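Long-range contact in occlusion-derived virus envelope protein E66 (Autographa californica nucleopolyhedrovirus, PDB 3VSN), which cleaves non-sulfated chondroitin as a polysaccharide lyase of the viral envelope and is essential for oral infection of the insect host: residues A[284-297]-A[327-340]. Sequence-based numbering, arbitrary orientation.
Sequences ENVGSPEGVVVPGV and VLTKLSKTYYGSVV
Tyr336 reaches from the hairpin 327-340 into the folded-back loop 284-297, where its phenol oxygen links two parts of the loop backbone. Tyr336 OH donates to Val286 O at 2.5 Å, tilted from the carbonyl plane. It accepts from Val294 N, with Tyr336 OH 2.9 Å from that nitrogen and the N-H meeting it at 146°. One hydroxyl therefore satisfies two buried backbone groups eight residues apart. With CG anti to the backbone N (chi1 165°), the Tyr336 ring extends from the hairpin toward the loop; Val292 O stands 3.8 Å above the ring plane, over its centre. That same carbonyl accepts a bond from Ser288 OG in its own plane, on a lone pair, which bridges the type I turn Ser288-Gly291, joining its first residue to the residue just after it.

A second polar tie lies nearer the end of helix 276-284: Thr329 OG1 donates to Asn285 O at 2.7 Å, while the amide nitrogen of Asn285 bonds to Ser241 O.

Apolar contacts flank these bonds. Pro289 and Leu331 meet tip to tip, CD to CD2 at 3.6 Å. Val292 CG1 lies against the ring at Tyr336 CD2. Farther along the strand, Val294 CB rests on Ser338 CB at 3.6 Å, and Val340 CG2 packs against Val294 CG1, Gly296 CA and Val297 CG1.

On the other side of the hairpin, Leu328, Lys330, Tyr335 and Val339 touch Phe448 of strand 440-449. The hairpin belongs to a four-stranded antiparallel sheet, which lies between a loop that leads toward the transition-state stabilizer Arg300 and the seven-stranded sheet containing strand 440-449, in a lyase built of an alpha/alpha toroid and a beta-sandwich.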
loop_
_atom_site.group_PDB
_atom_site.type_symbol
_atom_site.label_atom_id
_atom_site.label_comp_id
_atom_site.label_asym_id
_atom_site.label_seq_id
_atom_site.Cartn_x
_atom_site.Cartn_y
_atom_site.Cartn_z
ATOM N N GLU A 284 -2.152 5.977 6.350
ATOM C CA GLU A 284 -1.742 5.385 7.631
ATOM C C GLU A 284 -2.057 3.893 7.672
ATOM O O GLU A 284 -1.273 3.095 8.191
ATOM C CB GLU A 284 -2.445 6.069 8.804
ATOM C CG GLU A 284 -2.007 7.499 9.056
ATOM C CD GLU A 284 -2.729 8.144 10.225
ATOM O OE1 GLU A 284 -3.722 7.568 10.729
ATOM O OE2 GLU A 284 -2.294 9.236 10.640
ATOM N N ASN A 285 -3.208 3.527 7.113
ATOM C CA ASN A 285 -3.685 2.145 7.153
ATOM C C ASN A 285 -2.821 1.130 6.401
ATOM O O ASN A 285 -2.921 -0.069 6.667
ATOM C CB ASN A 285 -5.141 2.054 6.680
ATOM C CG ASN A 285 -6.134 2.427 7.765
ATOM O OD1 ASN A 285 -5.774 2.557 8.934
ATOM N ND2 ASN A 285 -7.398 2.603 7.381
ATOM N N VAL A 286 -1.980 1.593 5.472
ATOM C CA VAL A 286 -1.180 0.665 4.649
ATOM C C VAL A 286 0.310 1.009 4.503
ATOM O O VAL A 286 1.122 0.127 4.230
ATOM C CB VAL A 286 -1.790 0.442 3.234
ATOM C CG1 VAL A 286 -3.237 -0.032 3.317
ATOM C CG2 VAL A 286 -1.673 1.696 2.368
ATOM N N GLY A 287 0.667 2.278 4.686
ATOM C CA GLY A 287 2.024 2.731 4.384
ATOM C C GLY A 287 2.984 2.760 5.556
ATOM O O GLY A 287 2.632 2.380 6.672
ATOM N N SER A 288 4.205 3.218 5.285
ATOM C CA SER A 288 5.237 3.404 6.305
ATOM C C SER A 288 6.231 4.452 5.806
ATOM O O SER A 288 6.354 4.651 4.597
ATOM C CB SER A 288 5.960 2.086 6.606
ATOM O OG SER A 288 6.712 1.643 5.491
ATOM N N PRO A 289 6.942 5.129 6.730
ATOM C CA PRO A 289 7.885 6.172 6.318
ATOM C C PRO A 289 8.950 5.677 5.335
ATOM O O PRO A 289 9.371 6.432 4.458
ATOM C CB PRO A 289 8.529 6.601 7.640
ATOM C CG PRO A 289 7.484 6.315 8.665
ATOM C CD PRO A 289 6.844 5.037 8.200
ATOM N N GLU A 290 9.362 4.418 5.472
ATOM C CA GLU A 290 10.386 3.839 4.594
ATOM C C GLU A 290 9.862 3.482 3.199
ATOM O O GLU A 290 10.644 3.156 2.304
ATOM C CB GLU A 290 11.040 2.612 5.252
ATOM C CG GLU A 290 11.882 2.922 6.490
ATOM C CD GLU A 290 11.047 3.315 7.703
ATOM O OE1 GLU A 290 9.938 2.766 7.877
ATOM O OE2 GLU A 290 11.493 4.180 8.484
ATOM N N GLY A 291 8.545 3.536 3.014
ATOM C CA GLY A 291 7.939 3.216 1.720
ATOM C C GLY A 291 7.489 1.769 1.585
ATOM O O GLY A 291 6.993 1.361 0.529
ATOM N N VAL A 292 7.663 0.991 2.651
ATOM C CA VAL A 292 7.196 -0.395 2.691
ATOM C C VAL A 292 5.673 -0.433 2.848
ATOM O O VAL A 292 5.103 0.267 3.697
ATOM C CB VAL A 292 7.906 -1.213 3.800
ATOM C CG1 VAL A 292 7.482 -2.676 3.761
ATOM C CG2 VAL A 292 9.421 -1.116 3.636
ATOM N N VAL A 293 5.029 -1.235 1.998
ATOM C CA VAL A 293 3.574 -1.359 1.958
ATOM C C VAL A 293 3.205 -2.822 1.732
ATOM O O VAL A 293 3.794 -3.492 0.879
ATOM C CB VAL A 293 2.947 -0.524 0.812
ATOM C CG1 VAL A 293 1.428 -0.533 0.907
ATOM C CG2 VAL A 293 3.451 0.912 0.826
ATOM N N VAL A 294 2.229 -3.309 2.493
ATOM C CA VAL A 294 1.735 -4.684 2.350
ATOM C C VAL A 294 1.353 -4.965 0.887
ATOM O O VAL A 294 0.641 -4.172 0.270
ATOM C CB VAL A 294 0.572 -4.983 3.342
ATOM C CG1 VAL A 294 -0.713 -4.260 2.956
ATOM C CG2 VAL A 294 0.336 -6.486 3.475
ATOM N N PRO A 295 1.866 -6.074 0.317
ATOM C CA PRO A 295 1.673 -6.318 -1.121
ATOM C C PRO A 295 0.220 -6.427 -1.576
ATOM O O PRO A 295 -0.086 -6.043 -2.703
ATOM C CB PRO A 295 2.407 -7.643 -1.361
ATOM C CG PRO A 295 3.431 -7.709 -0.276
ATOM C CD PRO A 295 2.798 -7.047 0.920
ATOM N N GLY A 296 -0.662 -6.926 -0.711
ATOM C CA GLY A 296 -2.077 -7.123 -1.056
ATOM C C GLY A 296 -2.855 -5.890 -1.500
ATOM O O GLY A 296 -3.907 -6.017 -2.125
ATOM N N VAL A 297 -2.353 -4.697 -1.180
ATOM C CA VAL A 297 -3.018 -3.448 -1.591
ATOM C C VAL A 297 -2.281 -2.737 -2.735
ATOM O O VAL A 297 -2.664 -1.639 -3.149
ATOM C CB VAL A 297 -3.236 -2.470 -0.404
ATOM C CG1 VAL A 297 -4.050 -3.132 0.706
ATOM C CG2 VAL A 297 -1.911 -1.949 0.134
ATOM N N VAL A 327 -7.991 -4.956 6.847
ATOM C CA VAL A 327 -6.552 -4.701 6.897
ATOM C C VAL A 327 -6.172 -4.382 8.341
ATOM O O VAL A 327 -6.826 -3.566 8.994
ATOM C CB VAL A 327 -6.120 -3.542 5.956
ATOM C CG1 VAL A 327 -4.618 -3.299 6.044
ATOM C CG2 VAL A 327 -6.509 -3.831 4.512
ATOM N N LEU A 328 -5.141 -5.059 8.839
ATOM C CA LEU A 328 -4.536 -4.740 10.126
ATOM C C LEU A 328 -3.083 -4.357 9.889
ATOM O O LEU A 328 -2.336 -5.110 9.265
ATOM C CB LEU A 328 -4.617 -5.938 11.083
ATOM C CG LEU A 328 -3.833 -5.855 12.403
ATOM C CD1 LEU A 328 -4.415 -4.794 13.333
ATOM C CD2 LEU A 328 -3.802 -7.208 13.103
ATOM N N THR A 329 -2.685 -3.195 10.396
ATOM C CA THR A 329 -1.355 -2.664 10.136
ATOM C C THR A 329 -0.753 -2.085 11.408
ATOM O O THR A 329 -1.422 -1.372 12.153
ATOM C CB THR A 329 -1.413 -1.594 9.026
ATOM O OG1 THR A 329 -1.847 -2.209 7.805
ATOM C CG2 THR A 329 -0.044 -0.947 8.797
ATOM N N LYS A 330 0.511 -2.406 11.656
ATOM C CA LYS A 330 1.210 -1.866 12.809
ATOM C C LYS A 330 2.512 -1.226 12.374
ATOM O O LYS A 330 3.294 -1.824 11.629
ATOM C CB LYS A 330 1.476 -2.960 13.851
ATOM C CG LYS A 330 2.300 -2.496 15.047
ATOM C CD LYS A 330 2.434 -3.608 16.073
ATOM C CE LYS A 330 3.550 -3.330 17.067
ATOM N NZ LYS A 330 3.238 -2.241 18.037
ATOM N N LEU A 331 2.725 0.001 12.835
ATOM C CA LEU A 331 4.005 0.664 12.679
ATOM C C LEU A 331 4.547 0.959 14.068
ATOM O O LEU A 331 3.939 1.709 14.831
ATOM C CB LEU A 331 3.871 1.958 11.862
ATOM C CG LEU A 331 5.202 2.664 11.563
ATOM C CD1 LEU A 331 5.992 1.917 10.494
ATOM C CD2 LEU A 331 4.975 4.115 11.159
ATOM N N SER A 332 5.678 0.344 14.396
ATOM C CA SER A 332 6.333 0.586 15.667
ATOM C C SER A 332 7.674 1.277 15.430
ATOM O O SER A 332 8.017 1.616 14.291
ATOM C CB SER A 332 6.521 -0.728 16.435
ATOM O OG SER A 332 7.604 -1.481 15.911
ATOM N N LYS A 333 8.424 1.487 16.508
ATOM C CA LYS A 333 9.772 2.041 16.408
ATOM C C LYS A 333 10.722 1.090 15.666
ATOM O O LYS A 333 11.727 1.527 15.112
ATOM C CB LYS A 333 10.324 2.369 17.801
ATOM C CG LYS A 333 9.578 3.493 18.514
ATOM C CD LYS A 333 10.124 3.747 19.911
ATOM C CE LYS A 333 9.262 4.771 20.640
ATOM N NZ LYS A 333 9.677 4.953 22.058
ATOM N N THR A 334 10.389 -0.201 15.644
ATOM C CA THR A 334 11.295 -1.220 15.104
ATOM C C THR A 334 10.817 -1.930 13.838
ATOM O O THR A 334 11.641 -2.424 13.061
ATOM C CB THR A 334 11.656 -2.286 16.164
ATOM O OG1 THR A 334 10.460 -2.905 16.657
ATOM C CG2 THR A 334 12.441 -1.664 17.321
ATOM N N TYR A 335 9.505 -1.996 13.622
ATOM C CA TYR A 335 8.992 -2.710 12.448
ATOM C C TYR A 335 7.708 -2.165 11.829
ATOM O O TYR A 335 6.979 -1.384 12.441
ATOM C CB TYR A 335 8.872 -4.223 12.720
ATOM C CG TYR A 335 7.667 -4.696 13.523
ATOM C CD1 TYR A 335 7.762 -4.917 14.900
ATOM C CD2 TYR A 335 6.448 -4.972 12.897
ATOM C CE1 TYR A 335 6.674 -5.380 15.631
ATOM C CE2 TYR A 335 5.354 -5.428 13.621
ATOM C CZ TYR A 335 5.471 -5.634 14.985
ATOM O OH TYR A 335 4.387 -6.099 15.699
ATOM N N TYR A 336 7.479 -2.571 10.584
ATOM C CA TYR A 336 6.200 -2.411 9.911
ATOM C C TYR A 336 5.660 -3.815 9.686
ATOM O O TYR A 336 6.367 -4.675 9.162
ATOM C CB TYR A 336 6.376 -1.684 8.567
ATOM C CG TYR A 336 5.173 -1.787 7.644
ATOM C CD1 TYR A 336 4.128 -0.869 7.723
ATOM C CD2 TYR A 336 5.078 -2.810 6.698
ATOM C CE1 TYR A 336 3.024 -0.965 6.884
ATOM C CE2 TYR A 336 3.978 -2.918 5.862
ATOM C CZ TYR A 336 2.955 -1.992 5.956
ATOM O OH TYR A 336 1.859 -2.099 5.125
ATOM N N GLY A 337 4.423 -4.054 10.102
ATOM C CA GLY A 337 3.762 -5.334 9.852
ATOM C C GLY A 337 2.346 -5.097 9.373
ATOM O O GLY A 337 1.704 -4.137 9.796
ATOM N N SER A 338 1.851 -5.965 8.496
ATOM C CA SER A 338 0.478 -5.829 8.003
ATOM C C SER A 338 -0.091 -7.148 7.508
ATOM O O SER A 338 0.637 -7.983 6.969
ATOM C CB SER A 338 0.417 -4.783 6.883
ATOM O OG SER A 338 -0.925 -4.482 6.532
ATOM N N VAL A 339 -1.395 -7.334 7.706
ATOM C CA VAL A 339 -2.114 -8.465 7.126
ATOM C C VAL A 339 -3.327 -7.951 6.357
ATOM O O VAL A 339 -4.131 -7.178 6.892
ATOM C CB VAL A 339 -2.592 -9.488 8.187
ATOM C CG1 VAL A 339 -3.413 -10.597 7.535
ATOM C CG2 VAL A 339 -1.416 -10.091 8.941
ATOM N N VAL A 340 -3.442 -8.372 5.101
ATOM C CA VAL A 340 -4.685 -8.191 4.353
ATOM C C VAL A 340 -5.562 -9.412 4.610
ATOM O O VAL A 340 -5.168 -10.544 4.316
ATOM C CB VAL A 340 -4.434 -8.000 2.840
ATOM C CG1 VAL A 340 -5.748 -7.963 2.066
ATOM C CG2 VAL A 340 -3.624 -6.730 2.588
#